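Local coordinates for protein restriction endonuclease (Mycobacterium sp., PDB 4F0Q) that probably recognises DNA carrying methylated cytosine and cleaves it as a tetrameric, modification-dependent restriction endonuclease, at residues G58-M63 and D226-A231; A72-V75 and S80-A83; A304-A309 and L434-D439; R372-L377 and D402-V407; R420-Q423 and D429-A432. All coordinates share one frame; numbering follows the deposited sequence.

Contact 1. Residues G58-M63 and D226-A231; sequences GLPKVM and DRRNAA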
# COMPACT_ATOMS: atom_id res chain seq x y z
N GLY A 58 -24.61 -44.58 -18.76
CA GLY A 58 -25.97 -44.93 -18.40
C GLY A 58 -26.58 -43.99 -17.37
O GLY A 58 -27.40 -44.39 -16.55
N LEU A 59 -26.17 -42.73 -17.43
CA LEU A 59 -26.65 -41.72 -16.49
C LEU A 59 -27.48 -40.66 -17.20
O LEU A 59 -27.32 -40.45 -18.40
CB LEU A 59 -25.48 -41.07 -15.75
CG LEU A 59 -24.71 -41.96 -14.77
CD1 LEU A 59 -23.58 -41.19 -14.11
CD2 LEU A 59 -25.65 -42.54 -13.73
N PRO A 60 -28.38 -39.99 -16.46
CA PRO A 60 -29.16 -38.88 -17.02
C PRO A 60 -28.26 -37.72 -17.42
O PRO A 60 -27.10 -37.66 -17.01
CB PRO A 60 -30.07 -38.47 -15.86
CG PRO A 60 -30.17 -39.69 -15.01
CD PRO A 60 -28.83 -40.35 -15.10
N LYS A 61 -28.80 -36.79 -18.20
CA LYS A 61 -28.04 -35.64 -18.66
C LYS A 61 -27.79 -34.64 -17.54
O LYS A 61 -28.60 -34.52 -16.61
CB LYS A 61 -28.78 -34.93 -19.80
CG LYS A 61 -29.08 -35.79 -21.01
CD LYS A 61 -29.86 -35.00 -22.05
CE LYS A 61 -30.20 -35.85 -23.26
NZ LYS A 61 -30.98 -35.08 -24.27
N VAL A 62 -26.67 -33.94 -17.62
CA VAL A 62 -26.41 -32.81 -16.74
C VAL A 62 -26.92 -31.55 -17.43
O VAL A 62 -26.19 -30.91 -18.18
CB VAL A 62 -24.91 -32.66 -16.43
CG1 VAL A 62 -24.68 -31.52 -15.44
CG2 VAL A 62 -24.35 -33.96 -15.89
N MET A 63 -28.19 -31.22 -17.19
CA MET A 63 -28.83 -30.11 -17.88
C MET A 63 -28.16 -28.77 -17.59
O MET A 63 -27.75 -28.51 -16.46
CB MET A 63 -30.32 -30.05 -17.52
CG MET A 63 -31.11 -31.26 -17.96
SD MET A 63 -30.93 -31.59 -19.72
CE MET A 63 -31.55 -30.07 -20.43
N ASP A 226 -16.96 -39.86 -11.17
CA ASP A 226 -16.75 -40.43 -9.85
C ASP A 226 -17.67 -39.79 -8.82
O ASP A 226 -18.25 -40.49 -7.99
CB ASP A 226 -15.29 -40.26 -9.42
CG ASP A 226 -14.33 -41.01 -10.32
OD1 ASP A 226 -14.77 -41.98 -10.98
OD2 ASP A 226 -13.14 -40.64 -10.36
N ARG A 227 -17.82 -38.47 -8.88
CA ARG A 227 -18.72 -37.77 -7.97
C ARG A 227 -20.18 -38.16 -8.20
O ARG A 227 -20.99 -38.15 -7.27
CB ARG A 227 -18.54 -36.26 -8.05
CG ARG A 227 -17.26 -35.75 -7.39
CD ARG A 227 -17.32 -34.25 -7.15
NE ARG A 227 -18.46 -33.87 -6.32
CZ ARG A 227 -18.44 -33.87 -4.99
NH1 ARG A 227 -17.35 -34.22 -4.33
NH2 ARG A 227 -19.53 -33.51 -4.31
N ARG A 228 -20.52 -38.49 -9.44
CA ARG A 228 -21.87 -38.93 -9.77
C ARG A 228 -22.03 -40.43 -9.55
O ARG A 228 -23.13 -40.97 -9.63
CB ARG A 228 -22.22 -38.59 -11.23
CG ARG A 228 -22.36 -37.11 -11.52
CD ARG A 228 -22.74 -36.87 -12.97
NE ARG A 228 -24.11 -37.31 -13.25
CZ ARG A 228 -24.60 -37.48 -14.47
NH1 ARG A 228 -23.84 -37.25 -15.53
NH2 ARG A 228 -25.85 -37.87 -14.64
N ASN A 229 -20.91 -41.10 -9.27
CA ASN A 229 -20.92 -42.54 -9.06
C ASN A 229 -21.40 -42.90 -7.66
O ASN A 229 -20.76 -42.57 -6.66
CB ASN A 229 -19.52 -43.12 -9.30
CG ASN A 229 -19.55 -44.59 -9.64
OD1 ASN A 229 -20.44 -45.32 -9.23
ND2 ASN A 229 -18.56 -45.04 -10.41
N ALA A 230 -22.54 -43.59 -7.59
CA ALA A 230 -23.14 -43.96 -6.31
C ALA A 230 -22.37 -45.07 -5.61
O ALA A 230 -22.51 -45.28 -4.41
CB ALA A 230 -24.59 -44.36 -6.50
N ALA A 231 -21.54 -45.78 -6.38
CA ALA A 231 -20.75 -46.88 -5.84
C ALA A 231 -19.52 -46.37 -5.10
O ALA A 231 -18.91 -47.10 -4.32
CB ALA A 231 -20.35 -47.84 -6.95
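Arg228 carries this contact, its guanidinium set against the loop of Leu59, Pro60 and Val62. The polar part is a single bond across the segments: Arg228 NH2 donates to Pro60 O at 2.7 Å, with an N-H...O angle of 159°. The oxygen lies close to the guanidinium plane, whereas the donor is tilted from the carbonyl plane. Pro60 O also accepts from the hydroxyl of Ser53, so two donors grip this backbone oxygen. The apolar part is a sandwich. Leu59 CD1 sits centrally over one face, 3.9 Å from Arg228 CZ, and Val62 CG2 comes over the opposite face, 3.3 Å from Arg228 NH1. Leu59 CB adds a close touch on Arg228 NH2 at 3.4 Å, and Pro60 CD passes beside the same nitrogen. A bend at chi3 (69°) in the arginine chain turns the group between the two side chains. Within the AspBHI N-terminal family region (PUA clan), the contact ties the loop between helix 48-52 and strand 67-69 to the chain around helix 222-227. Val62 packs on Thr52 of helix 48-52, while neighbouring Arg227 bonds to the carbonyls of Leu151 and Leu152.

Contact 2. Residues A72-V75 and S80-A83; sequences AEVV and SRRA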
# COMPACT_ATOMS: atom_id res chain seq x y z
N ALA A 72 -29.77 -34.48 -9.70
CA ALA A 72 -30.33 -35.05 -8.48
C ALA A 72 -29.22 -35.58 -7.58
O ALA A 72 -28.22 -36.12 -8.05
CB ALA A 72 -31.31 -36.17 -8.82
N GLU A 73 -29.41 -35.42 -6.27
CA GLU A 73 -28.39 -35.77 -5.29
C GLU A 73 -28.05 -37.26 -5.30
O GLU A 73 -28.94 -38.11 -5.39
CB GLU A 73 -28.82 -35.34 -3.89
CG GLU A 73 -27.71 -35.37 -2.87
CD GLU A 73 -28.11 -34.76 -1.54
OE1 GLU A 73 -29.32 -34.53 -1.33
OE2 GLU A 73 -27.22 -34.50 -0.71
N VAL A 74 -26.76 -37.57 -5.21
CA VAL A 74 -26.30 -38.96 -5.23
C VAL A 74 -26.14 -39.53 -3.83
O VAL A 74 -25.46 -38.94 -2.98
CB VAL A 74 -24.95 -39.08 -5.97
CG1 VAL A 74 -24.42 -40.50 -5.88
CG2 VAL A 74 -25.09 -38.64 -7.42
N VAL A 75 -26.77 -40.67 -3.58
CA VAL A 75 -26.63 -41.36 -2.31
C VAL A 75 -25.44 -42.32 -2.37
O VAL A 75 -25.51 -43.37 -2.99
CB VAL A 75 -27.90 -42.14 -1.94
CG1 VAL A 75 -27.73 -42.83 -0.59
CG2 VAL A 75 -29.10 -41.21 -1.92
N SER A 80 -24.87 -39.15 1.47
CA SER A 80 -25.41 -38.52 0.28
C SER A 80 -24.60 -37.27 -0.07
O SER A 80 -24.02 -36.64 0.82
CB SER A 80 -26.88 -38.15 0.50
OG SER A 80 -27.47 -37.66 -0.70
N ARG A 81 -24.54 -36.93 -1.35
CA ARG A 81 -23.73 -35.80 -1.79
C ARG A 81 -24.22 -35.18 -3.10
O ARG A 81 -24.75 -35.88 -3.97
CB ARG A 81 -22.27 -36.23 -1.94
CG ARG A 81 -22.03 -37.19 -3.10
CD ARG A 81 -20.55 -37.47 -3.30
NE ARG A 81 -20.32 -38.35 -4.45
CZ ARG A 81 -20.35 -39.67 -4.39
NH1 ARG A 81 -20.59 -40.29 -3.24
NH2 ARG A 81 -20.12 -40.39 -5.49
N ARG A 82 -24.03 -33.88 -3.23
CA ARG A 82 -24.30 -33.18 -4.48
C ARG A 82 -23.07 -33.26 -5.38
O ARG A 82 -21.99 -32.80 -5.00
CB ARG A 82 -24.67 -31.72 -4.21
CG ARG A 82 -25.30 -31.01 -5.40
CD ARG A 82 -26.76 -31.39 -5.57
NE ARG A 82 -27.55 -31.05 -4.39
CZ ARG A 82 -28.88 -31.15 -4.33
NH1 ARG A 82 -29.56 -31.58 -5.38
NH2 ARG A 82 -29.52 -30.82 -3.22
N ALA A 83 -23.23 -33.86 -6.56
CA ALA A 83 -22.12 -34.09 -7.47
C ALA A 83 -21.43 -32.81 -7.91
O ALA A 83 -20.21 -32.67 -7.78
CB ALA A 83 -22.58 -34.89 -8.68
O HOH W 1 -25.83 -35.48 -8.01
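Val74 and Arg81 form an antiparallel hydrogen-bonded pair, joined by two backbone bonds: Arg81 N to Val74 O at 2.7 Å and Val74 N to Arg81 O at 2.9 Å. They define a short beta hairpin, with the non-hydrogen-bonded pair Val75 and Ser80 next to its turn. The carbonyl of Val74 draws further partners from Ser80: a weak bond from the hydroxyl OG at 3.3 Å and a CA-H...O contact. A water lies between Ala72 O and Ala83 N, very close to the first and only weakly bonded to the second, a doubtful bridge between the segments. Glu73 runs extended along Ser80, its CG anti to the backbone N (chi1 -166°), which brings Glu73 CG to 3.2 Å from Arg81 O. Its charge faces Arg82 without a salt bridge. Glu73 OE1 is 4.2 Å from Arg82 NH2 but lies well out of the guanidinium plane, so no N-H points at it; the two planes are nearly parallel (11°) but displaced. Packing completes the contact. Glu73 CB lies over one face of the Arg82 guanidinium toward its rim, and Val74 CG1 covers the Arg81 guanidinium in similar fashion, 4.3 Å from Arg81 NH2. Val75 CG2 rests on Ser80 OG at 4.1 Å. The strong polar partners of Arg81 lie outside the hairpin: its NE bonds to Arg227 O at helix 222-227 and its NH1 to Leu232 O. Arg82 forms a long, weak ion pair with Glu137 of helix 130-142, and Val74 packs on Ala230 beyond helix 222-227.

Contact 3. Residues A304-A309 and L434-D439; sequences ASRVAA and LASTVD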
# COMPACT_ATOMS: atom_id res chain seq x y z
N ALA A 304 -14.84 11.91 -8.70
CA ALA A 304 -13.72 10.98 -8.81
C ALA A 304 -13.34 10.42 -7.45
O ALA A 304 -12.90 9.28 -7.35
CB ALA A 304 -12.53 11.66 -9.46
N SER A 305 -13.48 11.23 -6.41
CA SER A 305 -13.22 10.76 -5.05
C SER A 305 -14.24 9.68 -4.66
O SER A 305 -13.87 8.63 -4.13
CB SER A 305 -13.25 11.91 -4.05
OG SER A 305 -14.53 12.51 -4.00
N ARG A 306 -15.51 9.95 -4.93
CA ARG A 306 -16.56 8.98 -4.63
C ARG A 306 -16.39 7.68 -5.43
O ARG A 306 -16.53 6.58 -4.88
CB ARG A 306 -17.94 9.58 -4.88
CG ARG A 306 -18.30 10.71 -3.93
CD ARG A 306 -19.72 11.19 -4.14
NE ARG A 306 -20.08 12.26 -3.21
CZ ARG A 306 -21.27 12.85 -3.17
NH1 ARG A 306 -22.23 12.47 -4.01
NH2 ARG A 306 -21.51 13.81 -2.29
N VAL A 307 -16.08 7.82 -6.71
CA VAL A 307 -15.87 6.69 -7.60
C VAL A 307 -14.67 5.86 -7.14
O VAL A 307 -14.71 4.63 -7.16
CB VAL A 307 -15.67 7.14 -9.06
CG1 VAL A 307 -15.11 6.01 -9.92
CG2 VAL A 307 -16.98 7.65 -9.64
N ALA A 308 -13.60 6.55 -6.73
CA ALA A 308 -12.42 5.88 -6.20
C ALA A 308 -12.79 5.09 -4.96
O ALA A 308 -12.40 3.92 -4.81
CB ALA A 308 -11.33 6.88 -5.90
N ALA A 309 -13.54 5.72 -4.06
CA ALA A 309 -14.01 5.06 -2.85
C ALA A 309 -14.79 3.79 -3.17
O ALA A 309 -14.58 2.74 -2.56
CB ALA A 309 -14.86 6.01 -2.02
N LEU A 434 -24.75 13.89 -10.16
CA LEU A 434 -24.02 15.00 -10.77
C LEU A 434 -24.25 16.32 -10.02
O LEU A 434 -23.31 17.04 -9.69
CB LEU A 434 -24.37 15.15 -12.25
CG LEU A 434 -24.15 13.94 -13.16
CD1 LEU A 434 -24.17 14.35 -14.62
CD2 LEU A 434 -22.86 13.20 -12.81
N ALA A 435 -25.52 16.62 -9.76
CA ALA A 435 -25.90 17.82 -9.02
C ALA A 435 -25.36 17.79 -7.60
O ALA A 435 -25.02 18.82 -7.03
CB ALA A 435 -27.41 18.00 -9.02
N SER A 436 -25.29 16.59 -7.03
CA SER A 436 -24.66 16.42 -5.72
C SER A 436 -23.20 16.86 -5.78
O SER A 436 -22.73 17.61 -4.92
CB SER A 436 -24.76 14.97 -5.26
OG SER A 436 -24.06 14.77 -4.04
N THR A 437 -22.49 16.39 -6.80
CA THR A 437 -21.08 16.74 -6.97
C THR A 437 -20.88 18.24 -7.21
O THR A 437 -19.91 18.83 -6.73
CB THR A 437 -20.43 15.95 -8.13
OG1 THR A 437 -21.08 16.27 -9.36
CG2 THR A 437 -20.52 14.45 -7.87
N VAL A 438 -21.80 18.84 -7.96
CA VAL A 438 -21.72 20.28 -8.23
C VAL A 438 -21.99 21.10 -6.97
O VAL A 438 -21.33 22.11 -6.73
CB VAL A 438 -22.71 20.70 -9.35
CG1 VAL A 438 -22.76 22.21 -9.48
CG2 VAL A 438 -22.31 20.06 -10.66
N ASP A 439 -22.95 20.65 -6.17
CA ASP A 439 -23.37 21.41 -4.99
C ASP A 439 -22.48 21.20 -3.77
O ASP A 439 -22.46 22.04 -2.86
CB ASP A 439 -24.82 21.08 -4.64
CG ASP A 439 -25.80 21.50 -5.71
OD1 ASP A 439 -25.55 22.54 -6.37
OD2 ASP A 439 -26.81 20.80 -5.90
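The guanidinium of Arg306 meets Ser436 at its edge: the hydroxyl oxygen lies beside the two terminal nitrogens, while segment 434-439 places nothing over either face. This is a polar bridge between two helices of the endonuclease part of the protein, whose PDDEXK-family fold surrounds a mixed beta sheet with helices. Arg306 NH1 donates to Ser436 OG at 2.9 Å with an N-H...O angle of 143°. Arg306 NH2 adds a weak, less straight bond to Ser436 OG at 3.2 Å. One oxygen thus accepts from both ends of the fork, tilted 20° from the guanidinium plane for the NH1 bond. The arginine chain is extended from CG to NE, so it spans the gap between segments whose nearest CA atoms, Arg306 CA and Thr437 CA, stand 9.3 Å apart. With no direct packing of apolar side chains between the segments, the buried surface is small, 104 Å². A second partner shares the charge: Arg306 NH2 forms a salt bridge with Glu440, one turn beyond Ser436 on helix 430-440, and this would favour the position of the guanidinium. Arg306 also touches Tyr426 of its own chain and packs on Leu254 of the second subunit. On other sides, helix 297-314 packs through Val307 on helix 411-425 and through Ala304 and Ala308 on Phe335 of the sheet, while Leu434 and Val438 of helix 430-440 pack on Phe292. At Ser436, OG stands anti to the backbone N (chi1 176°), and its CB approaches Arg306 NH1 to 3.8 Å.

Contact 4. Residues R372-L377 and D402-V407; sequences RVVARL and DQYPVV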
# COMPACT_ATOMS: atom_id res chain seq x y z
N ARG A 372 3.30 12.73 -12.39
CA ARG A 372 3.12 13.89 -11.52
C ARG A 372 2.44 13.50 -10.21
O ARG A 372 2.64 14.13 -9.18
CB ARG A 372 2.33 14.99 -12.22
CG ARG A 372 2.38 16.32 -11.50
CD ARG A 372 1.60 17.40 -12.23
NE ARG A 372 1.70 18.68 -11.55
CZ ARG A 372 1.02 19.77 -11.90
NH1 ARG A 372 0.18 19.72 -12.93
NH2 ARG A 372 1.17 20.90 -11.22
N VAL A 373 1.64 12.44 -10.27
CA VAL A 373 0.94 11.95 -9.09
C VAL A 373 1.79 10.89 -8.40
O VAL A 373 1.82 10.82 -7.17
CB VAL A 373 -0.42 11.34 -9.46
CG1 VAL A 373 -1.26 11.12 -8.21
CG2 VAL A 373 -1.15 12.25 -10.44
N VAL A 374 2.48 10.08 -9.19
CA VAL A 374 3.35 9.03 -8.64
C VAL A 374 4.51 9.63 -7.83
O VAL A 374 4.88 9.10 -6.78
CB VAL A 374 3.90 8.11 -9.75
CG1 VAL A 374 4.87 7.10 -9.17
CG2 VAL A 374 2.75 7.41 -10.46
N ALA A 375 5.07 10.73 -8.32
CA ALA A 375 6.20 11.38 -7.66
C ALA A 375 5.84 11.88 -6.27
O ALA A 375 6.70 12.00 -5.40
CB ALA A 375 6.72 12.52 -8.52
N ARG A 376 4.56 12.17 -6.06
CA ARG A 376 4.08 12.66 -4.77
C ARG A 376 3.97 11.54 -3.74
O ARG A 376 3.90 11.79 -2.53
CB ARG A 376 2.72 13.33 -4.94
CG ARG A 376 2.77 14.69 -5.62
CD ARG A 376 3.40 15.73 -4.71
NE ARG A 376 2.71 15.79 -3.42
CZ ARG A 376 1.64 16.54 -3.19
NH1 ARG A 376 1.12 17.28 -4.16
NH2 ARG A 376 1.08 16.54 -1.99
N LEU A 377 3.97 10.29 -4.21
CA LEU A 377 3.77 9.15 -3.33
C LEU A 377 5.01 8.80 -2.51
O LEU A 377 6.13 8.78 -3.03
CB LEU A 377 3.32 7.92 -4.14
CG LEU A 377 1.96 8.01 -4.82
CD1 LEU A 377 1.67 6.73 -5.59
CD2 LEU A 377 0.87 8.29 -3.81
N ASP A 402 8.46 0.25 -13.75
CA ASP A 402 9.00 0.88 -12.55
C ASP A 402 8.14 0.62 -11.32
O ASP A 402 8.37 1.20 -10.25
CB ASP A 402 9.18 2.38 -12.77
CG ASP A 402 10.15 2.70 -13.90
OD1 ASP A 402 11.36 2.80 -13.63
OD2 ASP A 402 9.69 2.83 -15.05
N GLN A 403 7.14 -0.25 -11.47
CA GLN A 403 6.27 -0.67 -10.38
C GLN A 403 5.60 0.50 -9.66
O GLN A 403 5.77 0.68 -8.46
CB GLN A 403 7.04 -1.53 -9.37
CG GLN A 403 7.73 -2.74 -9.98
CD GLN A 403 8.49 -3.56 -8.96
OE1 GLN A 403 8.21 -3.48 -7.76
NE2 GLN A 403 9.44 -4.36 -9.42
N TYR A 404 4.82 1.29 -10.40
CA TYR A 404 4.11 2.42 -9.82
C TYR A 404 2.83 1.96 -9.13
O TYR A 404 1.94 1.40 -9.77
CB TYR A 404 3.78 3.46 -10.89
CG TYR A 404 4.98 4.20 -11.43
CD1 TYR A 404 6.18 4.21 -10.75
CD2 TYR A 404 4.90 4.89 -12.63
CE1 TYR A 404 7.28 4.88 -11.24
CE2 TYR A 404 6.00 5.57 -13.14
CZ TYR A 404 7.18 5.56 -12.44
OH TYR A 404 8.27 6.24 -12.94
N PRO A 405 2.74 2.19 -7.81
CA PRO A 405 1.55 1.83 -7.04
C PRO A 405 0.39 2.79 -7.28
O PRO A 405 0.01 3.54 -6.37
CB PRO A 405 2.03 1.94 -5.59
CG PRO A 405 3.10 2.97 -5.64
CD PRO A 405 3.79 2.78 -6.97
N VAL A 406 -0.16 2.78 -8.48
CA VAL A 406 -1.27 3.67 -8.82
C VAL A 406 -2.43 2.90 -9.46
O VAL A 406 -2.24 2.13 -10.40
CB VAL A 406 -0.80 4.81 -9.76
CG1 VAL A 406 0.00 4.26 -10.93
CG2 VAL A 406 -1.99 5.63 -10.24
N VAL A 407 -3.62 3.11 -8.92
CA VAL A 407 -4.83 2.49 -9.46
C VAL A 407 -5.35 3.30 -10.64
O VAL A 407 -5.54 4.51 -10.53
CB VAL A 407 -5.93 2.37 -8.39
CG1 VAL A 407 -7.19 1.77 -8.98
CG2 VAL A 407 -5.44 1.55 -7.21
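Tyr404 meets Val374 from its CB outward. Tyr404 CB lies 4.1 Å from Val374 CG2. One atom on, the ring carbon Tyr404 CG has Val374 CG1 at 3.7 Å. The branch at CD1 makes the closest touch, 3.5 Å from Val374 CG1, and CE1 still feels the same methyl at 3.9 Å. On the other branch Tyr404 CD2 is 4.0 Å from Val374 CG2. The valine sits over one face of the ring, offset toward its rim, in a CH-pi contact: CG1 is 3.8 Å from the ring centroid and 20° off the normal. It gets there because CG1 is anti to the backbone N (chi1 176°). This buried patch joins two successive beta-alpha-beta crossovers of the PDDEXK-type fold: strand 347-357, helix 367-374 and strand 381-387, then helix 393-401 and strand 406-409, all three strands parallel and the last outermost in the sheet within this chain. The other valine methyl, CG2, packs on Val406 CG1; the side chain of Val406 is about 13 Å from the bound magnesium ion. Pro405 centres an inverse gamma turn between Tyr404 and Val406, and a type I turn carries the chain from Val374 to Leu377. Leu377 CD1 slides beside the proline ring, 4.0 Å from Pro405 CG, with Pro405 O nearby. Tyr404 packs on Arg376 of the third subunit, and Val406 O accepts from Thr348 of the second subunit.

Contact 5. Residues R420-Q423 and D429-A432; sequences RMVQ and DLDA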
# COMPACT_ATOMS: atom_id res chain seq x y z
N ARG A 420 -23.35 1.98 -11.67
CA ARG A 420 -23.65 1.14 -10.51
C ARG A 420 -24.08 1.99 -9.31
O ARG A 420 -25.09 1.71 -8.67
CB ARG A 420 -22.45 0.27 -10.14
CG ARG A 420 -22.76 -0.82 -9.12
CD ARG A 420 -21.49 -1.49 -8.61
NE ARG A 420 -20.60 -1.89 -9.70
CZ ARG A 420 -19.42 -1.32 -9.94
NH1 ARG A 420 -18.99 -0.33 -9.17
NH2 ARG A 420 -18.68 -1.74 -10.95
N MET A 421 -23.30 3.03 -9.03
CA MET A 421 -23.57 3.95 -7.92
C MET A 421 -24.95 4.58 -8.05
O MET A 421 -25.73 4.60 -7.10
CB MET A 421 -22.51 5.05 -7.87
CG MET A 421 -21.12 4.58 -7.50
SD MET A 421 -19.84 5.80 -7.89
CE MET A 421 -20.43 7.22 -6.98
N VAL A 422 -25.22 5.11 -9.24
CA VAL A 422 -26.48 5.79 -9.51
C VAL A 422 -27.67 4.84 -9.42
O VAL A 422 -28.70 5.18 -8.83
CB VAL A 422 -26.44 6.48 -10.90
CG1 VAL A 422 -27.82 6.85 -11.35
CG2 VAL A 422 -25.54 7.70 -10.85
N GLN A 423 -27.53 3.65 -9.99
CA GLN A 423 -28.61 2.66 -9.93
C GLN A 423 -28.86 2.15 -8.51
O GLN A 423 -30.00 1.84 -8.15
CB GLN A 423 -28.31 1.49 -10.87
CG GLN A 423 -28.53 1.81 -12.34
CD GLN A 423 -29.99 2.01 -12.69
OE1 GLN A 423 -30.88 1.47 -12.03
NE2 GLN A 423 -30.25 2.80 -13.72
N ASP A 429 -31.03 7.74 -11.33
CA ASP A 429 -31.02 9.13 -11.77
C ASP A 429 -29.62 9.74 -11.67
O ASP A 429 -29.16 10.10 -10.58
CB ASP A 429 -32.02 9.96 -10.97
CG ASP A 429 -32.20 11.35 -11.52
OD1 ASP A 429 -31.92 11.57 -12.72
OD2 ASP A 429 -32.64 12.24 -10.75
N LEU A 430 -28.95 9.83 -12.81
CA LEU A 430 -27.58 10.34 -12.88
C LEU A 430 -27.50 11.80 -12.42
O LEU A 430 -26.52 12.22 -11.79
CB LEU A 430 -27.06 10.21 -14.31
CG LEU A 430 -25.62 10.63 -14.58
CD1 LEU A 430 -24.66 9.83 -13.71
CD2 LEU A 430 -25.28 10.44 -16.06
N ASP A 431 -28.56 12.55 -12.72
CA ASP A 431 -28.61 13.96 -12.36
C ASP A 431 -28.50 14.20 -10.86
O ASP A 431 -27.95 15.21 -10.44
CB ASP A 431 -29.90 14.60 -12.89
CG ASP A 431 -29.99 16.07 -12.55
OD1 ASP A 431 -29.47 16.90 -13.33
OD2 ASP A 431 -30.59 16.41 -11.50
N ALA A 432 -29.02 13.28 -10.06
CA ALA A 432 -28.93 13.41 -8.61
C ALA A 432 -27.47 13.41 -8.16
O ALA A 432 -27.04 14.28 -7.40
CB ALA A 432 -29.70 12.29 -7.93
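Val422 receives the start of segment 429-432 on its two methyls. At Asp429 it is the backbone that touches, since the side chain points away: Asp429 N is 3.3 Å from Val422 CG1, and the carbonyl carbon of Asp429 is 3.4 Å from the same methyl. Leu430 follows with both backbone and side chain. Its N lies 3.5 Å from Val422 CG1, its CA 3.9 Å from Val422 CG2, and its CD1 3.7 Å from Val422 CG2. Val422 CG1 is anti to the backbone N (chi1 164°), which leaves CG2 beside that N: CG1 meets the backbone of Asp429 and Leu430, while CG2 meets Leu430 CD1 and CA. Val422 CA and Leu430 CA stand 5.8 Å apart. Ala432 N bonds back to Asp429 O at 3.2 Å, where the chain enters helix 430-440. The contact packs the end of helix 411-425 on the start of helix 430-440 across a short turn, where Val422 also makes a backbone bond with Gly428. Around it, Met421 and Val422 pack on Leu433 of helix 430-440, Met421 also lies on Val307 of helix 297-314, and Ala432 touches Tyr426.

In the fold
From the N terminus, contact 1 closes a long loop from 58-63 to 226-231 in the N-terminal part, and the hairpin of contact 2 lies within it. The two touch, through Arg227 NE and NH2 to the carbonyls of Ala83 and Arg82. The chain then passes to the nuclease part, on the other side of its centre, with contacts 1 and 3 about 53 Å apart between centres. Contact 3 closes the second long loop, from helix 297-314 to helix 430-440, and encloses both contact 4 and contact 5. These two follow in series, contact 4 at the sheet edge and contact 5 at the last helix junction; Met421 packs on Arg306 and Val307, linking contact 5 to contact 3.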